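Local coordinates for protein CalG4 (Micromonospora echinospora, PDB 3IA7) that has the two-domain GT-B fold of the glycosyltransferase superfamily, each domain built round a parallel beta sheet, at residues L311-P319 with V373-L381. Residues are numbered along the deposited sequence; the frame is centred on the assembly and turned at random.
Sequences LEAFAAGVP and VRRMQRDIL
Gln-377 reaches along the C-terminal end of helix 307-315, its side chain following the backbone from Phe-314 to Gly-317. Gln-377 CB lies 3.2 Å from Phe-314 O, a carbonyl that also accepts the N-H of Gly-317. With CG anti to the backbone N (chi1 175°) and the chain extended beyond it, Gln-377 CG passes 3.4 Å from Ala-315 O. The amide carbon, Gln-377 CD, then sits 3.5 Å from Gly-317 N, and OE1 lies beside Gly-317 CA. At the tip, Gln-377 NE2 donates to Ala-315 O at 3.2 Å, a bent bond (140°) arriving from above the carbonyl plane. Gln-377 NE2 also donates to a water, which in turn donates to Ala-316 O. Gly-317, with positive phi, closes the helix in a Schellman motif and brings Gly-317 C within 3.5 Å of Val-373 CG1. Deeper in, the Phe-314 ring has Val-373 CG1 near CD1 and CG of selenomethionine Met-376 3.7 Å from Phe-314 CD2, while Ile-380 CD1 presses on Phe-314 CB. Leu-320 and Leu-342 also touch Phe-314. Helix segments 311-315 and 373-381 cross at -99° in the C-terminal domain; helix 307-315 leads through Gly-317 into strand 320-322, and helix 367-381 packs across its end. The contact thus pairs a buried apolar layer with a polar, water-bridged margin, where the glutamine amide bonds Ala-315 O directly and reaches Ala-316 O through the water.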
loop_
_atom_site.group_PDB
_atom_site.type_symbol
_atom_site.label_atom_id
_atom_site.label_comp_id
_atom_site.label_asym_id
_atom_site.label_seq_id
_atom_site.Cartn_x
_atom_site.Cartn_y
_atom_site.Cartn_z
ATOM N N LEU A 311 -10.617 -9.231 3.002
ATOM C CA LEU A 311 -9.878 -9.415 1.725
ATOM C C LEU A 311 -8.347 -9.232 1.945
ATOM O O LEU A 311 -7.532 -9.874 1.274
ATOM C CB LEU A 311 -10.437 -8.413 0.702
ATOM C CG LEU A 311 -11.884 -8.658 0.192
ATOM C CD1 LEU A 311 -12.293 -7.628 -0.890
ATOM C CD2 LEU A 311 -12.140 -10.050 -0.314
ATOM N N GLU A 312 -7.976 -8.370 2.891
ATOM C CA GLU A 312 -6.572 -8.264 3.299
ATOM C C GLU A 312 -6.026 -9.610 3.820
ATOM O O GLU A 312 -4.938 -10.048 3.377
ATOM C CB GLU A 312 -6.422 -7.231 4.398
ATOM C CG GLU A 312 -5.041 -6.711 4.549
ATOM C CD GLU A 312 -4.868 -5.477 3.734
ATOM O OE1 GLU A 312 -5.346 -4.399 4.195
ATOM O OE2 GLU A 312 -4.289 -5.572 2.618
ATOM N N ALA A 313 -6.763 -10.247 4.742
ATOM C CA ALA A 313 -6.440 -11.587 5.263
ATOM C C ALA A 313 -6.385 -12.605 4.115
ATOM O O ALA A 313 -5.384 -13.324 3.932
ATOM C CB ALA A 313 -7.466 -12.055 6.379
ATOM N N PHE A 314 -7.417 -12.620 3.271
ATOM C CA PHE A 314 -7.373 -13.608 2.199
ATOM C C PHE A 314 -6.252 -13.365 1.163
ATOM O O PHE A 314 -5.719 -14.334 0.671
ATOM C CB PHE A 314 -8.725 -13.681 1.510
ATOM C CG PHE A 314 -9.844 -14.133 2.420
ATOM C CD1 PHE A 314 -9.594 -14.910 3.567
ATOM C CD2 PHE A 314 -11.133 -13.765 2.123
ATOM C CE1 PHE A 314 -10.644 -15.343 4.391
ATOM C CE2 PHE A 314 -12.173 -14.165 2.892
ATOM C CZ PHE A 314 -11.951 -14.939 4.056
ATOM N N ALA A 315 -5.898 -12.092 0.866
ATOM C CA ALA A 315 -4.750 -11.765 -0.027
ATOM C C ALA A 315 -3.482 -12.494 0.445
ATOM O O ALA A 315 -2.629 -12.834 -0.359
ATOM C CB ALA A 315 -4.465 -10.241 -0.072
ATOM N N ALA A 316 -3.375 -12.690 1.757
ATOM C CA ALA A 316 -2.217 -13.380 2.310
ATOM C C ALA A 316 -2.458 -14.878 2.580
ATOM O O ALA A 316 -1.598 -15.554 3.196
ATOM C CB ALA A 316 -1.696 -12.652 3.580
ATOM N N GLY A 317 -3.632 -15.377 2.176
ATOM C CA GLY A 317 -4.044 -16.786 2.432
ATOM C C GLY A 317 -4.214 -17.121 3.909
ATOM O O GLY A 317 -3.999 -18.258 4.290
ATOM N N VAL A 318 -4.697 -16.180 4.706
ATOM C CA VAL A 318 -4.903 -16.400 6.151
ATOM C C VAL A 318 -6.373 -16.593 6.445
ATOM O O VAL A 318 -7.172 -15.678 6.156
ATOM C CB VAL A 318 -4.437 -15.181 6.973
ATOM C CG1 VAL A 318 -4.670 -15.356 8.503
ATOM C CG2 VAL A 318 -2.955 -14.924 6.680
ATOM N N PRO A 319 -6.722 -17.723 7.073
ATOM C CA PRO A 319 -8.122 -17.953 7.435
ATOM C C PRO A 319 -8.584 -17.092 8.632
ATOM O O PRO A 319 -7.761 -16.670 9.447
ATOM C CB PRO A 319 -8.177 -19.469 7.773
ATOM C CG PRO A 319 -6.805 -19.800 8.260
ATOM C CD PRO A 319 -5.841 -18.848 7.473
ATOM N N VAL A 373 -9.371 -21.001 1.436
ATOM C CA VAL A 373 -8.730 -19.682 1.579
ATOM C C VAL A 373 -7.561 -19.512 0.537
ATOM O O VAL A 373 -7.341 -18.419 -0.038
ATOM C CB VAL A 373 -8.297 -19.418 3.051
ATOM C CG1 VAL A 373 -7.515 -18.119 3.122
ATOM C CG2 VAL A 373 -9.545 -19.295 3.965
ATOM N N ARG A 374 -6.806 -20.570 0.324
ATOM C CA ARG A 374 -5.732 -20.505 -0.676
ATOM C C ARG A 374 -6.286 -20.278 -2.107
ATOM O O ARG A 374 -5.704 -19.520 -2.879
ATOM C CB ARG A 374 -4.854 -21.740 -0.596
ATOM C CG ARG A 374 -3.945 -21.625 0.599
ATOM C CD ARG A 374 -2.920 -22.684 0.638
ATOM N NE ARG A 374 -2.256 -22.692 1.938
ATOM C CZ ARG A 374 -1.628 -23.756 2.413
ATOM N NH1 ARG A 374 -1.615 -24.871 1.703
ATOM N NH2 ARG A 374 -1.029 -23.703 3.591
ATOM N N ARG A 375 -7.422 -20.901 -2.423
ATOM C CA ARG A 375 -8.126 -20.629 -3.700
ATOM C C ARG A 375 -8.586 -19.187 -3.763
ATOM O O ARG A 375 -8.448 -18.510 -4.805
ATOM C CB ARG A 375 -9.293 -21.617 -3.907
ATOM C CG ARG A 375 -8.839 -23.034 -4.349
ATOM C CD ARG A 375 -9.253 -23.335 -5.837
ATOM N NE ARG A 375 -9.640 -24.744 -6.028
ATOM C CZ ARG A 375 -10.513 -25.187 -6.938
ATOM N NH1 ARG A 375 -11.121 -24.343 -7.777
ATOM N NH2 ARG A 375 -10.785 -26.483 -7.014
HETATM N N MSE A 376 -9.097 -18.673 -2.645
HETATM C CA MSE A 376 -9.513 -17.242 -2.599
HETATM C C MSE A 376 -8.312 -16.302 -2.772
HETATM O O MSE A 376 -8.429 -15.267 -3.414
HETATM C CB MSE A 376 -10.255 -16.885 -1.276
HETATM C CG MSE A 376 -10.708 -15.385 -1.201
HETATM SE SE MSE A 376 -11.948 -14.937 -2.686
HETATM C CE MSE A 376 -13.553 -15.880 -2.271
ATOM N N GLN A 377 -7.185 -16.643 -2.162
ATOM C CA GLN A 377 -5.945 -15.878 -2.346
ATOM C C GLN A 377 -5.555 -15.762 -3.822
ATOM O O GLN A 377 -5.165 -14.676 -4.299
ATOM C CB GLN A 377 -4.791 -16.503 -1.541
ATOM C CG GLN A 377 -3.397 -15.855 -1.759
ATOM C CD GLN A 377 -2.311 -16.518 -0.880
ATOM O OE1 GLN A 377 -2.360 -17.702 -0.633
ATOM N NE2 GLN A 377 -1.321 -15.744 -0.455
ATOM N N ARG A 378 -5.630 -16.872 -4.529
ATOM C CA ARG A 378 -5.311 -16.891 -5.965
ATOM C C ARG A 378 -6.305 -16.025 -6.755
ATOM O O ARG A 378 -5.853 -15.270 -7.624
ATOM C CB ARG A 378 -5.162 -18.348 -6.474
ATOM C CG ARG A 378 -3.842 -19.071 -5.924
ATOM C CD ARG A 378 -2.556 -18.159 -6.056
ATOM N NE ARG A 378 -1.667 -18.165 -4.861
ATOM C CZ ARG A 378 -0.434 -17.642 -4.793
ATOM N NH1 ARG A 378 0.127 -17.068 -5.852
ATOM N NH2 ARG A 378 0.268 -17.721 -3.661
ATOM N N ASP A 379 -7.603 -16.112 -6.424
ATOM C CA ASP A 379 -8.635 -15.262 -7.044
ATOM C C ASP A 379 -8.274 -13.791 -6.891
ATOM O O ASP A 379 -8.200 -13.063 -7.895
ATOM C CB ASP A 379 -10.021 -15.554 -6.462
ATOM C CG ASP A 379 -10.522 -16.927 -6.829
ATOM O OD1 ASP A 379 -9.906 -17.623 -7.664
ATOM O OD2 ASP A 379 -11.552 -17.327 -6.278
ATOM N N ILE A 380 -7.961 -13.389 -5.656
ATOM C CA ILE A 380 -7.609 -12.004 -5.356
ATOM C C ILE A 380 -6.365 -11.574 -6.121
ATOM O O ILE A 380 -6.332 -10.469 -6.702
ATOM C CB ILE A 380 -7.399 -11.792 -3.834
ATOM C CG1 ILE A 380 -8.765 -11.939 -3.103
ATOM C CG2 ILE A 380 -6.695 -10.381 -3.525
ATOM C CD1 ILE A 380 -8.607 -12.128 -1.567
ATOM N N LEU A 381 -5.342 -12.423 -6.102
ATOM C CA LEU A 381 -4.104 -12.094 -6.788
ATOM C C LEU A 381 -4.343 -11.924 -8.288
ATOM O O LEU A 381 -3.760 -11.039 -8.915
ATOM C CB LEU A 381 -2.986 -13.093 -6.490
ATOM C CG LEU A 381 -1.787 -13.008 -7.475
ATOM C CD1 LEU A 381 -0.891 -11.792 -7.149
ATOM C CD2 LEU A 381 -0.986 -14.328 -7.605
HETATM O O HOH W 1 0.936 -16.315 1.261
#